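Local coordinates for hexapeptide transferase family protein (Anaplasma phagocytophilum, PDB 3IXC), which probably acts as a transferase, a role inferred only from its hexapeptide-repeat family, and binds magnesium ions through histidines at the interface between subunits, at residues I109-L115 / V127-M133. Residues are numbered along the deposited sequence; the frame is centred on the assembly and turned at random.
Sequences ILHACTL and VMDRAVM. With MG (magnesium ion), chain B.
Where His111 meets Asp129, a metal ligand sits at the very corner at which two neighbouring coils of a left-handed parallel beta-helix slip by one residue against each other. Leu110 pairs with Val127 on one wall, yet Thr114 pairs with Val132 on the next; the coil 127-133 takes up the extra residue in a type II turn from Met128 to Ala131. The corner is still bridged, by Arg130 N donating to Ala112 O at 2.8 Å; the donor sits above the plane of the Ala112 carbonyl, 41° out of it. Thr114 N to Ala131 O then restarts the ladder. Asp129 OD1 lies 3.2 Å from Ala112 CB and obliquely beside the imidazole of His111, ring and carboxylate planes only 19° apart. A water accepts from both His111 ND1 and Asp129 N and so links the two coils. The firmer hold on the ring is the metal bond, His111 NE2 to magnesium at 2.4 Å; His88, His106 of a neighbouring subunit and a water complete the site, an intersubunit arrangement like that of gamma-carbonic anhydrases. Inside the helix, Val127 lies alongside Leu110, its CG2 3.7 Å from Leu110 CD2. The other branch of Val127, CG1, anti to the backbone N (chi1 -177°), reaches Cys113 CB at 3.6 Å. Farther along the interior, Leu115 CD2 rests against the bent chain of Met133, 3.9 Å from its CG. On the outward face, where Thr114 and Val132 point, a second water donates to Ala131 O at 2.9 Å and also hydrogen-bonds Thr114 OG1.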
loop_
_atom_site.group_PDB
_atom_site.type_symbol
_atom_site.label_atom_id
_atom_site.label_comp_id
_atom_site.label_asym_id
_atom_site.label_seq_id
_atom_site.Cartn_x
_atom_site.Cartn_y
_atom_site.Cartn_z
ATOM N N ILE A 109 -1.051 -7.036 3.364
ATOM C CA ILE A 109 -0.953 -7.982 2.257
ATOM C C ILE A 109 -1.174 -9.359 2.867
ATOM O O ILE A 109 -0.448 -9.755 3.783
ATOM C CB ILE A 109 0.421 -7.949 1.531
ATOM C CG1 ILE A 109 0.865 -6.522 1.205
ATOM C CG2 ILE A 109 0.342 -8.778 0.225
ATOM C CD1 ILE A 109 2.345 -6.425 0.770
ATOM N N LEU A 110 -2.197 -10.060 2.388
ATOM C CA LEU A 110 -2.521 -11.409 2.885
ATOM C C LEU A 110 -2.357 -12.389 1.743
ATOM O O LEU A 110 -2.946 -12.194 0.675
ATOM C CB LEU A 110 -3.955 -11.476 3.418
ATOM C CG LEU A 110 -4.385 -10.424 4.444
ATOM C CD1 LEU A 110 -5.851 -10.643 4.845
ATOM C CD2 LEU A 110 -3.472 -10.463 5.658
ATOM N N HIS A 111 -1.556 -13.426 1.982
ATOM C CA HIS A 111 -1.210 -14.475 1.016
ATOM C C HIS A 111 -1.382 -15.938 1.517
ATOM O O HIS A 111 -0.771 -16.329 2.464
ATOM C CB HIS A 111 0.269 -14.366 0.691
ATOM C CG HIS A 111 0.553 -13.986 -0.705
ATOM N ND1 HIS A 111 1.479 -14.638 -1.475
ATOM C CD2 HIS A 111 0.030 -13.025 -1.481
ATOM C CE1 HIS A 111 1.527 -14.069 -2.660
ATOM N NE2 HIS A 111 0.658 -13.088 -2.686
ATOM N N ALA A 112 -2.025 -16.756 0.750
ATOM C CA ALA A 112 -2.624 -18.048 1.170
ATOM C C ALA A 112 -2.567 -18.405 2.663
ATOM O O ALA A 112 -1.942 -19.395 3.052
ATOM C CB ALA A 112 -2.050 -19.188 0.320
ATOM N N CYS A 113 -3.244 -17.612 3.485
ATOM C CA CYS A 113 -3.208 -17.795 4.933
ATOM C C CYS A 113 -4.581 -18.141 5.503
ATOM O O CYS A 113 -5.591 -18.093 4.798
ATOM C CB CYS A 113 -2.654 -16.541 5.617
ATOM S SG CYS A 113 -3.590 -15.017 5.279
ATOM N N THR A 114 -4.609 -18.488 6.784
ATOM C CA THR A 114 -5.860 -18.798 7.467
ATOM C C THR A 114 -5.957 -17.939 8.720
ATOM O O THR A 114 -5.065 -17.976 9.566
ATOM C CB THR A 114 -5.923 -20.291 7.843
ATOM O OG1 THR A 114 -5.802 -21.077 6.653
ATOM C CG2 THR A 114 -7.238 -20.628 8.539
ATOM N N LEU A 115 -7.036 -17.164 8.828
ATOM C CA LEU A 115 -7.244 -16.282 9.981
ATOM C C LEU A 115 -8.522 -16.693 10.695
ATOM O O LEU A 115 -9.612 -16.650 10.113
ATOM C CB LEU A 115 -7.319 -14.810 9.535
ATOM C CG LEU A 115 -6.233 -14.287 8.581
ATOM C CD1 LEU A 115 -6.469 -12.821 8.275
ATOM C CD2 LEU A 115 -4.805 -14.496 9.135
ATOM N N VAL A 127 1.068 -11.111 5.773
ATOM C CA VAL A 127 0.876 -12.485 6.259
ATOM C C VAL A 127 1.149 -13.406 5.076
ATOM O O VAL A 127 0.457 -13.336 4.049
ATOM C CB VAL A 127 -0.550 -12.709 6.822
ATOM C CG1 VAL A 127 -0.691 -14.125 7.378
ATOM C CG2 VAL A 127 -0.844 -11.689 7.929
ATOM N N MET A 128 2.151 -14.274 5.232
ATOM C CA MET A 128 2.679 -15.085 4.128
ATOM C C MET A 128 1.956 -16.425 3.982
ATOM O O MET A 128 1.192 -16.832 4.867
ATOM C CB MET A 128 4.188 -15.325 4.303
ATOM C CG MET A 128 5.045 -14.058 4.401
ATOM S SD MET A 128 5.344 -13.199 2.846
ATOM C CE MET A 128 6.381 -14.377 1.988
ATOM N N ASP A 129 2.226 -17.102 2.863
ATOM C CA ASP A 129 1.639 -18.404 2.539
ATOM C C ASP A 129 1.721 -19.374 3.710
ATOM O O ASP A 129 2.767 -19.516 4.343
ATOM C CB ASP A 129 2.337 -19.022 1.312
ATOM C CG ASP A 129 1.795 -18.501 -0.024
ATOM O OD1 ASP A 129 0.806 -17.738 -0.044
ATOM O OD2 ASP A 129 2.356 -18.878 -1.073
ATOM N N ARG A 130 0.603 -20.034 3.994
ATOM C CA ARG A 130 0.532 -21.100 5.001
ATOM C C ARG A 130 0.582 -20.603 6.452
ATOM O O ARG A 130 0.454 -21.403 7.375
ATOM C CB ARG A 130 1.593 -22.198 4.764
ATOM C CG ARG A 130 1.443 -22.955 3.449
ATOM C CD ARG A 130 2.484 -24.070 3.302
ATOM N NE ARG A 130 3.808 -23.554 2.953
ATOM C CZ ARG A 130 4.817 -23.402 3.809
ATOM N NH1 ARG A 130 4.677 -23.731 5.088
ATOM N NH2 ARG A 130 5.980 -22.928 3.376
ATOM N N ALA A 131 0.749 -19.296 6.668
ATOM C CA ALA A 131 0.647 -18.772 8.030
ATOM C C ALA A 131 -0.778 -18.949 8.556
ATOM O O ALA A 131 -1.741 -18.961 7.787
ATOM C CB ALA A 131 1.086 -17.306 8.102
ATOM N N VAL A 132 -0.902 -19.114 9.867
ATOM C CA VAL A 132 -2.201 -19.303 10.507
ATOM C C VAL A 132 -2.282 -18.380 11.706
ATOM O O VAL A 132 -1.352 -18.321 12.510
ATOM C CB VAL A 132 -2.402 -20.768 10.990
ATOM C CG1 VAL A 132 -3.707 -20.910 11.791
ATOM C CG2 VAL A 132 -2.384 -21.736 9.808
ATOM N N MET A 133 -3.388 -17.652 11.818
ATOM C CA MET A 133 -3.736 -17.008 13.074
ATOM C C MET A 133 -4.923 -17.761 13.660
ATOM O O MET A 133 -5.971 -17.890 13.018
ATOM C CB MET A 133 -4.062 -15.525 12.875
ATOM C CG MET A 133 -2.836 -14.708 12.486
ATOM S SD MET A 133 -3.177 -12.951 12.336
ATOM C CE MET A 133 -3.491 -12.523 14.052
HETATM MG MG MG B . 0.285 -12.987 -5.029
HETATM O O HOH W 1 3.793 -15.952 0.468
HETATM O O HOH W 2 -2.746 -21.172 6.173
HETATM O O HOH W 3 1.275 -13.212 -6.718
#